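Local coordinates for protein type-2Ba cytolytic delta-endotoxin (Bacillus thuringiensis serovar israelensis, PDB 2RCI) that probably perforates the midgut epithelial cell membranes of dipteran larvae and so kills them, at residues K46-A51 and K185-V190; I138-Q143 and L154-E159; I160-Q165 and A178-K183; T71-V76 and T173-A178; V92-N97 and N144-R149. All blocks are in the same frame, centred on the assembly; numbering follows the deposited sequence. Where two conformers were deposited one is given.

Contact 1 (K46-A51 and K185-V190)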
# COMPACT_ATOMS: atom_id res chain seq x y z
N LYS A 46 11.29 10.88 -2.53
CA LYS A 46 10.86 11.75 -1.42
C LYS A 46 10.52 10.96 -0.15
O LYS A 46 10.84 11.39 0.97
CB LYS A 46 9.65 12.60 -1.87
CG LYS A 46 9.09 13.53 -0.77
CD LYS A 46 9.96 14.75 -0.54
CE LYS A 46 9.35 15.67 0.53
NZ LYS A 46 10.31 16.74 0.90
N ALA A 47 9.86 9.81 -0.32
CA ALA A 47 9.56 8.96 0.84
C ALA A 47 10.84 8.51 1.54
O ALA A 47 10.93 8.52 2.76
CB ALA A 47 8.71 7.75 0.43
N LEU A 48 11.87 8.17 0.76
CA LEU A 48 13.17 7.85 1.35
C LEU A 48 13.84 9.05 2.03
O LEU A 48 14.47 8.90 3.07
CB LEU A 48 14.09 7.20 0.33
CG LEU A 48 13.75 5.74 0.03
CD1 LEU A 48 14.58 5.24 -1.11
CD2 LEU A 48 14.02 4.87 1.28
N GLN A 49 13.71 10.24 1.45
CA GLN A 49 14.23 11.45 2.11
C GLN A 49 13.53 11.63 3.47
O GLN A 49 14.17 11.89 4.49
CB GLN A 49 14.01 12.69 1.25
CG GLN A 49 14.80 12.70 -0.07
CD GLN A 49 16.31 12.80 0.15
OE1 GLN A 49 16.81 13.68 0.87
NE2 GLN A 49 17.05 11.91 -0.49
N ILE A 50 12.22 11.47 3.48
CA ILE A 50 11.43 11.61 4.70
C ILE A 50 11.86 10.58 5.77
O ILE A 50 12.13 10.95 6.92
CB ILE A 50 9.92 11.50 4.41
CG1 ILE A 50 9.43 12.76 3.68
CG2 ILE A 50 9.12 11.27 5.70
CD1 ILE A 50 8.03 12.64 3.06
N ALA A 51 11.97 9.32 5.36
CA ALA A 51 12.47 8.26 6.23
C ALA A 51 13.85 8.61 6.83
O ALA A 51 14.06 8.45 8.03
CB ALA A 51 12.49 6.92 5.51
N LYS A 185 5.78 0.69 -5.29
CA LYS A 185 6.76 1.49 -4.57
C LYS A 185 6.39 1.41 -3.10
O LYS A 185 5.28 1.76 -2.71
CB LYS A 185 6.72 2.94 -5.03
CG LYS A 185 7.16 3.17 -6.47
CD LYS A 185 6.78 4.57 -6.93
CE LYS A 185 7.47 4.91 -8.24
NZ LYS A 185 6.99 6.24 -8.70
N ALA A 186 7.32 0.93 -2.29
CA ALA A 186 7.02 0.75 -0.87
C ALA A 186 8.32 0.85 -0.05
O ALA A 186 9.42 0.59 -0.56
CB ALA A 186 6.35 -0.61 -0.66
N LEU A 187 8.17 1.23 1.21
CA LEU A 187 9.28 1.12 2.15
C LEU A 187 8.71 0.79 3.52
O LEU A 187 7.57 1.16 3.83
CB LEU A 187 10.10 2.42 2.19
CG LEU A 187 9.54 3.70 2.87
CD1 LEU A 187 9.45 3.60 4.38
CD2 LEU A 187 10.46 4.88 2.54
N THR A 188 9.50 0.12 4.36
CA THR A 188 9.13 -0.05 5.76
C THR A 188 10.15 0.72 6.57
O THR A 188 11.36 0.49 6.42
CB THR A 188 9.15 -1.52 6.20
OG1 THR A 188 8.34 -2.30 5.31
CG2 THR A 188 8.62 -1.64 7.59
N VAL A 189 9.65 1.62 7.42
CA VAL A 189 10.50 2.32 8.38
C VAL A 189 10.06 1.97 9.81
O VAL A 189 8.86 1.99 10.13
CB VAL A 189 10.51 3.87 8.11
CG1 VAL A 189 9.12 4.45 8.28
CG2 VAL A 189 11.50 4.59 9.08
N VAL A 190 11.02 1.62 10.65
CA VAL A 190 10.72 1.40 12.06
C VAL A 190 11.26 2.58 12.87
O VAL A 190 12.36 3.08 12.58
CB VAL A 190 11.25 0.05 12.58
CG1 VAL A 190 10.60 -1.11 11.80
CG2 VAL A 190 12.81 -0.04 12.47
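Leu-187 sends its CD2 methyl into the side of helix 46-51, where three helix residues meet it. CD2 of Leu-187 lies 3.8 Å from CD2 of Leu-48, 4.0 Å from CB of Ala-47 and 4.1 Å from CB of Ala-51, so one branch of the strand leucine lies against two alanines a helical turn apart. The same methyl comes within 3.7 Å of the backbone O of Ala-47, an oxygen already bonded to the N of Ala-51. A first torsion that sets CG of Leu-187 between its backbone N and carbonyl carbon (chi1 73°) helps to direct CD2 at the helix. Leu-48 leaves the helix at its flank, and the two leucines pass in opposing senses, meeting through their CD2 methyls. Two residues along the strand, CG2 of Val-189 approaches CB of Ala-51 at a looser 4.4 Å. Helix and strand axes come to 9.6 Å, a spacing that the small alanines probably help to set, and the two run almost parallel, at 7°. Helix 44-53 thus packs on one face of the sheet: Ala-51 also touches Val-59 of strand 57-64, Leu-187 leans on Pro-155 of strand 150-162, and Val-189 reaches Phe-31 of helix 21-31.

Contact 2 (I138-Q143 and L154-E159); sequences ILFSIQ and LPIAFE
Strands 138-142 and 154-159 run antiparallel at 165°, with Ile-138 facing Ile-156 and Phe-140 facing Leu-154 as hydrogen-bonded pairs, and Leu-139 opposite Pro-155 as the non-hydrogen-bonded pair between them. The four N-H...O bonds are all close to straight; that from Phe-140 N to Leu-154 O, at 3.0 Å, arrives well above the carbonyl plane, whereas Leu-154 N meets Phe-140 O within it. Pro-155, which has no N-H, occupies a position where none is needed for this pairing.

On the face bearing Ile-138, Phe-140, Leu-154 and Ile-156, the Phe-140 ring is the centre of the packing. CD1 of Ile-156 comes in at the ring edge, 3.5 Å from CE2 of Phe-140, while CG2 of Ile-138 sits over one face of the same ring, displaced toward its rim. Phe-140 CG lies beside its backbone N (chi1 -62°), which carries the ring along the strand toward the isoleucines. CD1 of Ile-138 in turn touches the edge of the Phe-158 ring, 4.0 Å from CE2. On the opposite face of the sheet, CD1 of Leu-139 rests 4.3 Å from CG of Pro-155. Helix 96-110 packs on the aromatic face through Ala-105 and Thr-109, and helix 21-31 on the Leu-139 face: a beta hairpin sandwiched between helical layers, the alpha/beta architecture of the Cyt toxins.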
# COMPACT_ATOMS: atom_id res chain seq x y z
N ILE A 138 -1.82 2.88 0.01
CA ILE A 138 -2.17 2.29 1.30
C ILE A 138 -1.07 2.70 2.29
O ILE A 138 0.10 2.83 1.89
CB ILE A 138 -2.17 0.76 1.23
CG1 ILE A 138 -3.17 0.24 0.18
CG2 ILE A 138 -2.49 0.16 2.62
CD1 ILE A 138 -2.96 -1.26 -0.17
N LEU A 139 -1.43 2.92 3.54
CA LEU A 139 -0.39 3.16 4.57
C LEU A 139 -0.72 2.37 5.82
O LEU A 139 -1.74 2.63 6.50
CB LEU A 139 -0.22 4.66 4.89
CG LEU A 139 1.00 5.07 5.75
CD1 LEU A 139 1.42 6.51 5.49
CD2 LEU A 139 0.79 4.80 7.26
N PHE A 140 0.15 1.41 6.13
CA PHE A 140 0.02 0.63 7.36
C PHE A 140 0.87 1.19 8.49
O PHE A 140 2.06 1.49 8.28
CB PHE A 140 0.50 -0.81 7.16
CG PHE A 140 -0.27 -1.59 6.14
CD1 PHE A 140 -1.46 -2.22 6.50
CD2 PHE A 140 0.23 -1.75 4.85
CE1 PHE A 140 -2.20 -2.95 5.54
CE2 PHE A 140 -0.48 -2.49 3.88
CZ PHE A 140 -1.70 -3.11 4.24
N SER A 141 0.25 1.35 9.66
CA SER A 141 1.00 1.56 10.90
C SER A 141 0.88 0.28 11.72
O SER A 141 -0.21 -0.28 11.84
CB SER A 141 0.46 2.77 11.68
OG SER A 141 0.56 3.96 10.92
N ILE A 142 1.99 -0.19 12.26
CA ILE A 142 1.99 -1.52 12.81
C ILE A 142 2.76 -1.52 14.12
O ILE A 142 3.92 -1.09 14.17
CB ILE A 142 2.66 -2.52 11.83
CG1 ILE A 142 2.09 -2.34 10.42
CG2 ILE A 142 2.50 -3.98 12.36
CD1 ILE A 142 3.04 -2.85 9.30
N GLN A 143 2.11 -2.03 15.16
CA GLN A 143 2.73 -2.13 16.47
C GLN A 143 2.04 -3.27 17.21
O GLN A 143 0.84 -3.26 17.41
CB GLN A 143 2.67 -0.80 17.24
CG GLN A 143 3.24 -0.89 18.66
CD GLN A 143 2.18 -1.32 19.65
OE1 GLN A 143 1.04 -0.86 19.56
NE2 GLN A 143 2.53 -2.22 20.58
N LEU A 154 4.55 1.40 6.91
CA LEU A 154 4.70 0.83 5.57
C LEU A 154 3.76 1.55 4.58
O LEU A 154 2.58 1.15 4.43
CB LEU A 154 4.43 -0.68 5.63
CG LEU A 154 4.39 -1.52 4.33
CD1 LEU A 154 5.48 -1.14 3.33
CD2 LEU A 154 4.52 -3.02 4.73
N PRO A 155 4.23 2.64 3.95
CA PRO A 155 3.52 3.27 2.84
C PRO A 155 3.68 2.39 1.61
O PRO A 155 4.80 1.94 1.33
CB PRO A 155 4.27 4.59 2.62
CG PRO A 155 5.06 4.79 3.87
CD PRO A 155 5.44 3.43 4.30
N ILE A 156 2.58 2.13 0.92
CA ILE A 156 2.62 1.35 -0.33
C ILE A 156 1.86 2.09 -1.41
O ILE A 156 0.71 2.46 -1.19
CB ILE A 156 1.97 -0.02 -0.18
CG1 ILE A 156 2.57 -0.83 0.96
CG2 ILE A 156 2.03 -0.79 -1.54
CD1 ILE A 156 1.83 -2.10 1.27
N ALA A 157 2.48 2.32 -2.57
CA ALA A 157 1.75 2.84 -3.74
C ALA A 157 1.80 1.87 -4.93
O ALA A 157 2.86 1.32 -5.24
CB ALA A 157 2.28 4.21 -4.17
N PHE A 158 0.65 1.66 -5.58
CA PHE A 158 0.66 0.88 -6.81
C PHE A 158 0.30 1.76 -8.01
O PHE A 158 -0.53 2.65 -7.90
CB PHE A 158 -0.37 -0.25 -6.75
CG PHE A 158 -0.15 -1.22 -5.63
CD1 PHE A 158 0.80 -2.21 -5.75
CD2 PHE A 158 -0.90 -1.12 -4.45
CE1 PHE A 158 1.00 -3.15 -4.72
CE2 PHE A 158 -0.71 -2.05 -3.42
CZ PHE A 158 0.27 -3.04 -3.54
N GLU A 159 0.95 1.50 -9.14
CA GLU A 159 0.52 2.06 -10.43
C GLU A 159 -0.01 0.86 -11.20
O GLU A 159 0.76 -0.06 -11.53
CB GLU A 159 1.71 2.64 -11.20
CG GLU A 159 2.59 3.54 -10.38
CD GLU A 159 3.62 4.31 -11.23
OE1 GLU A 159 3.61 4.18 -12.49
OE2 GLU A 159 4.41 5.05 -10.63

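Contact 3 (I160-Q165 and A178-K183); sequences ITVDVQ and ARYEVK
Val-162 and Tyr-180 run alongside each other in the same sense, with CG2 of the valine over one face of the tyrosine ring. This CH-pi contact measures 3.7 Å from Val-162 CG2 to the ring centroid and is 15° off the ring normal. CG2 of Ile-160 meets the same ring quite differently, in its plane at the edge, 3.8 Å from CD2 of Tyr-180. The first torsion of Tyr-180 (chi1 -81°) leaves its ring leaning toward the valine. Ile-160 and Val-182 are also neighbours on this face, which Met-77 of helix 74-89 and Phe-110 of helix 96-110 help to cover.

The underlying pairing is antiparallel and joins strand 150-162 to strand 177-192, neighbours in the central sheet. Thr-161 and Glu-181 form its hydrogen-bonded pair, and their side chains project from the other face; there a water donates a hydrogen bond to Glu-181 O and lies 3.2 Å from Thr-161 OG1.

Past Val-162 the strand ends in an inverse gamma turn centred on Asp-163. Its carboxylate takes over the acceptor role of a backbone carbonyl: Arg-179 N reaches Asp-163 OD1 at 2.7 Å from above the carboxylate plane, while Asp-163 N returns a bond to Arg-179 O. The aspartate and arginine side chains lie roughly perpendicular, and their charged atoms do not meet. Beyond the turn, CG2 of Val-164 packs 3.6 Å from CB of Ala-178.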
# COMPACT_ATOMS: atom_id res chain seq x y z
N ILE A 160 -1.31 0.86 -11.45
CA ILE A 160 -1.98 -0.31 -12.01
C ILE A 160 -2.57 0.03 -13.37
O ILE A 160 -3.32 1.01 -13.51
CB ILE A 160 -3.08 -0.84 -11.07
CG1 ILE A 160 -2.47 -1.25 -9.71
CG2 ILE A 160 -3.80 -2.05 -11.73
CD1 ILE A 160 -3.47 -1.27 -8.55
N THR A 161 -2.21 -0.78 -14.35
CA THR A 161 -2.78 -0.71 -15.70
C THR A 161 -3.38 -2.08 -16.01
O THR A 161 -2.73 -3.09 -15.84
CB THR A 161 -1.71 -0.38 -16.73
OG1 THR A 161 -1.14 0.91 -16.42
CG2 THR A 161 -2.35 -0.35 -18.15
N VAL A 162 -4.62 -2.10 -16.47
CA VAL A 162 -5.30 -3.39 -16.73
C VAL A 162 -6.11 -3.30 -18.02
O VAL A 162 -6.70 -2.25 -18.31
CB VAL A 162 -6.16 -3.79 -15.50
CG1 VAL A 162 -7.12 -2.68 -15.10
CG2 VAL A 162 -6.89 -5.14 -15.72
N ASP A 163 -6.15 -4.38 -18.79
CA ASP A 163 -6.83 -4.37 -20.10
C ASP A 163 -8.35 -4.55 -20.00
O ASP A 163 -8.94 -5.33 -20.76
CB ASP A 163 -6.20 -5.39 -21.06
CG ASP A 163 -6.44 -6.86 -20.64
OD1 ASP A 163 -6.66 -7.13 -19.44
OD2 ASP A 163 -6.36 -7.74 -21.52
N VAL A 164 -8.97 -3.81 -19.09
CA VAL A 164 -10.40 -3.94 -18.80
C VAL A 164 -11.00 -2.54 -18.78
O VAL A 164 -10.44 -1.66 -18.15
CB VAL A 164 -10.65 -4.60 -17.43
CG1 VAL A 164 -12.12 -4.64 -17.10
CG2 VAL A 164 -10.09 -6.03 -17.41
N GLN A 165 -12.12 -2.31 -19.46
CA GLN A 165 -12.65 -0.96 -19.40
C GLN A 165 -13.31 -0.67 -18.03
O GLN A 165 -13.74 -1.61 -17.32
CB GLN A 165 -13.39 -0.55 -20.70
CG GLN A 165 -14.84 -0.35 -20.69
CD GLN A 165 -15.24 0.94 -20.03
OE1 GLN A 165 -14.62 2.01 -20.21
NE2 GLN A 165 -16.28 0.84 -19.26
N ALA A 178 -7.25 -10.96 -15.87
CA ALA A 178 -7.05 -9.90 -16.83
C ALA A 178 -5.57 -9.69 -16.97
O ALA A 178 -4.76 -10.27 -16.23
CB ALA A 178 -7.75 -8.60 -16.38
N ARG A 179 -5.20 -8.83 -17.92
CA ARG A 179 -3.80 -8.57 -18.16
C ARG A 179 -3.46 -7.34 -17.33
O ARG A 179 -3.98 -6.23 -17.58
CB ARG A 179 -3.51 -8.35 -19.65
CG ARG A 179 -2.02 -8.16 -19.91
CD ARG A 179 -1.70 -8.15 -21.40
NE ARG A 179 -0.33 -7.68 -21.57
CZ ARG A 179 0.74 -8.45 -21.50
NH1 ARG A 179 0.62 -9.76 -21.29
NH2 ARG A 179 1.94 -7.90 -21.64
N TYR A 180 -2.65 -7.59 -16.30
CA TYR A 180 -2.22 -6.57 -15.34
C TYR A 180 -0.78 -6.18 -15.50
O TYR A 180 0.11 -7.05 -15.66
CB TYR A 180 -2.40 -7.03 -13.88
CG TYR A 180 -3.81 -6.87 -13.37
CD1 TYR A 180 -4.74 -7.93 -13.44
CD2 TYR A 180 -4.23 -5.67 -12.82
CE1 TYR A 180 -6.06 -7.75 -12.98
CE2 TYR A 180 -5.51 -5.49 -12.33
CZ TYR A 180 -6.43 -6.54 -12.42
OH TYR A 180 -7.68 -6.34 -11.93
N GLU A 181 -0.57 -4.87 -15.41
CA GLU A 181 0.74 -4.31 -15.23
C GLU A 181 0.73 -3.52 -13.91
O GLU A 181 0.02 -2.53 -13.78
CB GLU A 181 1.06 -3.40 -16.40
CG GLU A 181 2.51 -3.01 -16.40
CD GLU A 181 2.86 -2.03 -17.49
OE1 GLU A 181 2.12 -1.98 -18.53
OE2 GLU A 181 3.85 -1.30 -17.29
N VAL A 182 1.49 -3.98 -12.93
CA VAL A 182 1.48 -3.38 -11.60
C VAL A 182 2.89 -2.99 -11.18
O VAL A 182 3.79 -3.86 -11.12
CB VAL A 182 0.88 -4.38 -10.56
CG1 VAL A 182 0.96 -3.78 -9.13
CG2 VAL A 182 -0.54 -4.74 -10.93
N LYS A 183 3.09 -1.69 -10.93
CA LYS A 183 4.36 -1.16 -10.40
C LYS A 183 4.13 -0.86 -8.92
O LYS A 183 3.10 -0.32 -8.55
CB LYS A 183 4.82 0.13 -11.11
CG LYS A 183 6.26 0.44 -10.73
CD LYS A 183 6.88 1.69 -11.37
CE LYS A 183 8.36 1.74 -10.95
NZ LYS A 183 9.24 2.57 -11.83
O HOH W 1 1.27 -0.15 -14.54

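Contact 4 (T71-V76 and T173-A178); sequences TIEVSV and TIKDSA
Glu-73 reaches along the 173-176 turn because its CG stands opposite the backbone N (chi1 -172°) and the chain stays extended beyond it, which brings CG to 3.5 Å from Ile-174 O and runs the aliphatic part of the side chain over backbone oxygens of the turn. CD of Lys-175 passes close to OE2 of Glu-73, although the charged ends of the two residues stay apart. Ser-75 turns OG back between its own N and carbonyl carbon (chi1 64°), from where it donates to Glu-73 OE2 at 2.6 Å, approaching from above the carboxylate plane.

Glu-73 is the N-cap of helix 74-89, and the backbone marks the change from strand to helix. Ile-72 and Ala-178 form an antiparallel hydrogen-bonded pair, somewhat stretched, with Ala-178 N to Ile-72 O at 3.2 Å. Beyond it, two N-H groups of the first helical turn are taken up by the opposite segment: Val-74 N meets Asp-176 O at 2.9 Å, nearly head-on to the carbonyl, and Ser-75 N binds Ile-174 O at 2.8 Å on a lone pair in the carbonyl plane.

The segment offering these oxygens is shaped by a type I turn from Thr-173 to Asp-176. Asp-176 OD2 receives Thr-173 N, and Thr-173 OG1 accepts from Lys-175 N in an ST turn. Val-74 packs against the turn, its CB 3.5 Å from Thr-173 O and its CG1 4.4 Å from CG2 of Ile-174. Phe-110 of helix 96-110 and Tyr-180 also touch Val-74.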
# COMPACT_ATOMS: atom_id res chain seq x y z
N THR A 71 -1.13 -11.80 -17.93
CA THR A 71 -2.47 -12.29 -17.66
C THR A 71 -2.37 -13.11 -16.37
O THR A 71 -1.47 -13.96 -16.19
CB THR A 71 -3.03 -13.11 -18.86
OG1 THR A 71 -3.27 -12.21 -19.96
CG2 THR A 71 -4.36 -13.80 -18.47
N ILE A 72 -3.27 -12.80 -15.44
CA ILE A 72 -3.24 -13.41 -14.12
C ILE A 72 -4.63 -13.37 -13.51
O ILE A 72 -5.41 -12.43 -13.75
CB ILE A 72 -2.24 -12.65 -13.18
CG1 ILE A 72 -1.89 -13.47 -11.93
CG2 ILE A 72 -2.74 -11.21 -12.87
CD1 ILE A 72 -0.59 -12.98 -11.30
N GLU A 73 -4.93 -14.39 -12.69
CA GLU A 73 -6.14 -14.32 -11.91
C GLU A 73 -5.90 -13.38 -10.75
O GLU A 73 -4.81 -13.39 -10.14
CB GLU A 73 -6.57 -15.70 -11.38
CG GLU A 73 -7.94 -15.67 -10.73
CD GLU A 73 -8.39 -17.06 -10.26
OE1 GLU A 73 -8.38 -17.99 -11.09
OE2 GLU A 73 -8.75 -17.21 -9.08
N VAL A 74 -6.91 -12.58 -10.45
CA VAL A 74 -6.80 -11.54 -9.43
C VAL A 74 -6.36 -12.18 -8.09
O VAL A 74 -5.46 -11.68 -7.43
CB VAL A 74 -8.08 -10.66 -9.32
CG1 VAL A 74 -8.06 -9.77 -8.03
CG2 VAL A 74 -8.21 -9.75 -10.55
N SER A 75 -7.01 -13.28 -7.67
CA SER A 75 -6.58 -13.97 -6.43
C SER A 75 -5.09 -14.34 -6.38
O SER A 75 -4.44 -14.18 -5.35
CB SER A 75 -7.40 -15.25 -6.24
OG SER A 75 -7.14 -16.15 -7.31
N VAL A 76 -4.56 -14.84 -7.49
CA VAL A 76 -3.15 -15.26 -7.59
C VAL A 76 -2.24 -14.03 -7.47
O VAL A 76 -1.20 -14.05 -6.80
CB VAL A 76 -2.92 -16.06 -8.89
CG1 VAL A 76 -1.45 -16.41 -9.10
CG2 VAL A 76 -3.79 -17.35 -8.83
N THR A 173 -13.78 -9.34 -9.85
CA THR A 173 -13.70 -10.14 -8.62
C THR A 173 -12.36 -10.86 -8.51
O THR A 173 -11.56 -10.89 -9.45
CB THR A 173 -14.85 -11.22 -8.51
OG1 THR A 173 -14.58 -12.32 -9.39
CG2 THR A 173 -16.25 -10.60 -8.84
N ILE A 174 -12.13 -11.47 -7.34
CA ILE A 174 -10.86 -12.17 -7.13
C ILE A 174 -10.73 -13.41 -8.04
O ILE A 174 -9.64 -13.89 -8.27
CB ILE A 174 -10.64 -12.53 -5.64
CG1 ILE A 174 -11.77 -13.44 -5.13
CG2 ILE A 174 -10.56 -11.29 -4.77
CD1 ILE A 174 -11.41 -14.16 -3.82
N LYS A 175 -11.85 -13.91 -8.56
CA LYS A 175 -11.83 -15.06 -9.47
C LYS A 175 -11.67 -14.73 -10.96
O LYS A 175 -11.49 -15.64 -11.78
CB LYS A 175 -13.08 -15.94 -9.24
CG LYS A 175 -13.30 -16.39 -7.83
CD LYS A 175 -12.22 -17.37 -7.34
CE LYS A 175 -12.47 -17.75 -5.88
NZ LYS A 175 -13.79 -18.45 -5.65
N ASP A 176 -11.70 -13.44 -11.29
CA ASP A 176 -11.54 -13.00 -12.67
C ASP A 176 -10.06 -12.91 -13.01
O ASP A 176 -9.22 -12.80 -12.11
CB ASP A 176 -12.20 -11.64 -12.88
CG ASP A 176 -13.71 -11.69 -12.81
OD1 ASP A 176 -14.33 -12.59 -13.43
OD2 ASP A 176 -14.29 -10.81 -12.14
N SER A 177 -9.77 -12.95 -14.30
CA SER A 177 -8.41 -12.79 -14.81
C SER A 177 -8.39 -11.62 -15.80
O SER A 177 -9.39 -11.34 -16.48
CB SER A 177 -7.92 -14.05 -15.53
OG SER A 177 -7.82 -15.17 -14.65
N ALA A 178 -7.25 -10.96 -15.87
CA ALA A 178 -7.05 -9.90 -16.83
C ALA A 178 -5.57 -9.69 -16.97
O ALA A 178 -4.76 -10.27 -16.23
CB ALA A 178 -7.75 -8.60 -16.38

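Contact 5 (V92-N97 and N144-R149); sequences VINSAN and NEDTGR
The carboxylate of Asp-146 is met at OD2 by the backbone N of Asn-94, on the anti side and somewhat out of the carboxylate plane, while the amide of Asn-144 meets Ile-93 and Ser-95 through its ND2 end. ND2 of Asn-144 is 3.8 Å from CB of Ser-95 and 3.9 Å from CG2 of Ile-93. A direct hydrogen bond thus joins the segments, Asn-94 N to Asp-146 OD2 at 2.8 Å and 167°. Asp-146 CG lies beside the residue's own N (chi1 -71°), a torsion that directs the carboxylate across to the 92-97 segment.

Beside the carboxylate, the isoleucine of Ile-93 runs along Asp-146, pointing the other way. CD1 of Ile-93 ends 3.9 Å from CB of Asp-146 and 4.0 Å from CG2 of Thr-147, while the Asp-146 CB also approaches Val-92 O. Thr-147 OG1 is hydrogen-bonded to Phe-150 O. The 144-149 loop is itself braced by an Asx turn, in which Asp-146 N binds Asn-144 OD1 from above the amide plane.

Ser-95, the N-cap of helix 96-110, bonds through OG to Phe-98 N and to the hydroxyl of Tyr-15. Two waters complete the junction. One bridges Val-92 O and Asp-146 O; the other donates to Asp-146 OD2 and Glu-145 OE2 and accepts from Asn-144 ND2 and, weakly, from Ser-95 N. OD2 of Asp-146 is thus gripped by a backbone N-H and a water, which would probably favour its ionised form; the junction of hairpin loop and helix start combines this polar, partly water-bridged grip with the apolar packing of Ile-93.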
# COMPACT_ATOMS: atom_id res chain seq x y z
N VAL A 92 9.21 -10.05 11.03
CA VAL A 92 8.26 -11.18 11.01
C VAL A 92 7.10 -10.91 11.97
O VAL A 92 7.29 -10.85 13.20
CB VAL A 92 8.97 -12.48 11.39
CG1 VAL A 92 7.96 -13.64 11.62
CG2 VAL A 92 10.01 -12.85 10.33
N ILE A 93 5.91 -10.71 11.40
CA ILE A 93 4.71 -10.52 12.21
C ILE A 93 3.89 -11.81 12.14
O ILE A 93 3.40 -12.20 11.07
CB ILE A 93 3.82 -9.33 11.74
CG1 ILE A 93 4.63 -8.04 11.46
CG2 ILE A 93 2.63 -9.10 12.73
CD1 ILE A 93 5.54 -7.58 12.59
N ASN A 94 3.78 -12.48 13.27
CA ASN A 94 3.12 -13.78 13.38
C ASN A 94 1.58 -13.71 13.35
O ASN A 94 0.93 -14.69 12.96
CB ASN A 94 3.64 -14.54 14.63
CG ASN A 94 5.11 -14.97 14.50
OD1 ASN A 94 5.99 -14.52 15.24
ND2 ASN A 94 5.38 -15.79 13.51
N SER A 95 1.01 -12.56 13.73
CA SER A 95 -0.44 -12.36 13.87
C SER A 95 -1.24 -12.61 12.59
O SER A 95 -1.06 -11.96 11.58
CB SER A 95 -0.77 -10.97 14.41
OG SER A 95 -2.17 -10.71 14.31
N ALA A 96 -2.12 -13.61 12.66
CA ALA A 96 -3.08 -13.90 11.59
C ALA A 96 -3.98 -12.70 11.31
O ALA A 96 -4.32 -12.41 10.16
CB ALA A 96 -3.94 -15.16 11.96
N ASN A 97 -4.36 -11.97 12.36
CA ASN A 97 -5.21 -10.83 12.17
C ASN A 97 -4.46 -9.69 11.46
O ASN A 97 -5.06 -9.00 10.64
CB ASN A 97 -5.75 -10.32 13.51
CG ASN A 97 -6.82 -11.26 14.10
OD1 ASN A 97 -7.94 -11.30 13.62
ND2 ASN A 97 -6.45 -12.00 15.12
N ASN A 144 2.83 -4.25 17.61
CA ASN A 144 2.33 -5.36 18.42
C ASN A 144 3.53 -6.11 19.03
O ASN A 144 4.65 -5.60 19.00
CB ASN A 144 1.36 -6.26 17.62
CG ASN A 144 2.06 -7.30 16.74
OD1 ASN A 144 3.28 -7.23 16.48
ND2 ASN A 144 1.27 -8.28 16.26
N GLU A 145 3.30 -7.30 19.56
CA GLU A 145 4.39 -8.04 20.22
C GLU A 145 5.62 -8.27 19.32
O GLU A 145 6.76 -8.28 19.81
CB GLU A 145 3.89 -9.36 20.81
CG GLU A 145 3.34 -10.34 19.78
CD GLU A 145 1.86 -10.19 19.45
OE1 GLU A 145 1.20 -9.17 19.82
OE2 GLU A 145 1.36 -11.14 18.79
N ASP A 146 5.39 -8.45 18.02
CA ASP A 146 6.45 -8.74 17.07
C ASP A 146 7.15 -7.50 16.53
O ASP A 146 8.10 -7.61 15.76
CB ASP A 146 5.97 -9.63 15.92
CG ASP A 146 5.69 -11.05 16.37
OD1 ASP A 146 6.37 -11.53 17.32
OD2 ASP A 146 4.81 -11.69 15.77
N THR A 147 6.72 -6.32 16.98
CA THR A 147 7.51 -5.10 16.65
C THR A 147 8.32 -4.62 17.86
O THR A 147 9.03 -3.60 17.77
CB THR A 147 6.64 -3.93 16.14
OG1 THR A 147 5.79 -3.43 17.20
CG2 THR A 147 5.82 -4.35 14.93
N GLY A 148 8.20 -5.34 18.98
CA GLY A 148 8.91 -4.98 20.22
C GLY A 148 8.86 -3.50 20.59
O GLY A 148 7.78 -2.88 20.70
N ARG A 149 10.05 -2.92 20.73
CA ARG A 149 10.25 -1.53 21.14
C ARG A 149 9.95 -0.50 20.03
O ARG A 149 10.27 0.70 20.18
CB ARG A 149 11.71 -1.39 21.66
CG ARG A 149 12.07 -0.11 22.38
O HOH W 2 9.72 -8.90 13.81
O HOH W 3 2.27 -10.95 15.91

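Overall arrangement
Contacts 1 to 4 all reach one mixed sheet, whereas contact 5 joins the loop of the 132-142/150-162 hairpin to the start of helix 96-110. Strand 177-192 serves contacts 1, 3 and 4 along its length, and strand 150-162 serves contacts 2 and 3. Contacts 1 and 2, with centres about 10 Å apart, are stitched together where Ala-157 N meets Lys-185 O at 2.8 Å. Contacts 3 and 4 share Ala-178 and lie about 11 Å apart between centres; Tyr-180 touches both Ile-72 and Val-74. Contact 5 meets contact 2 through Thr-147 and Ile-142, but its centre is about 33 Å from that of contact 3, across the centre of the chain.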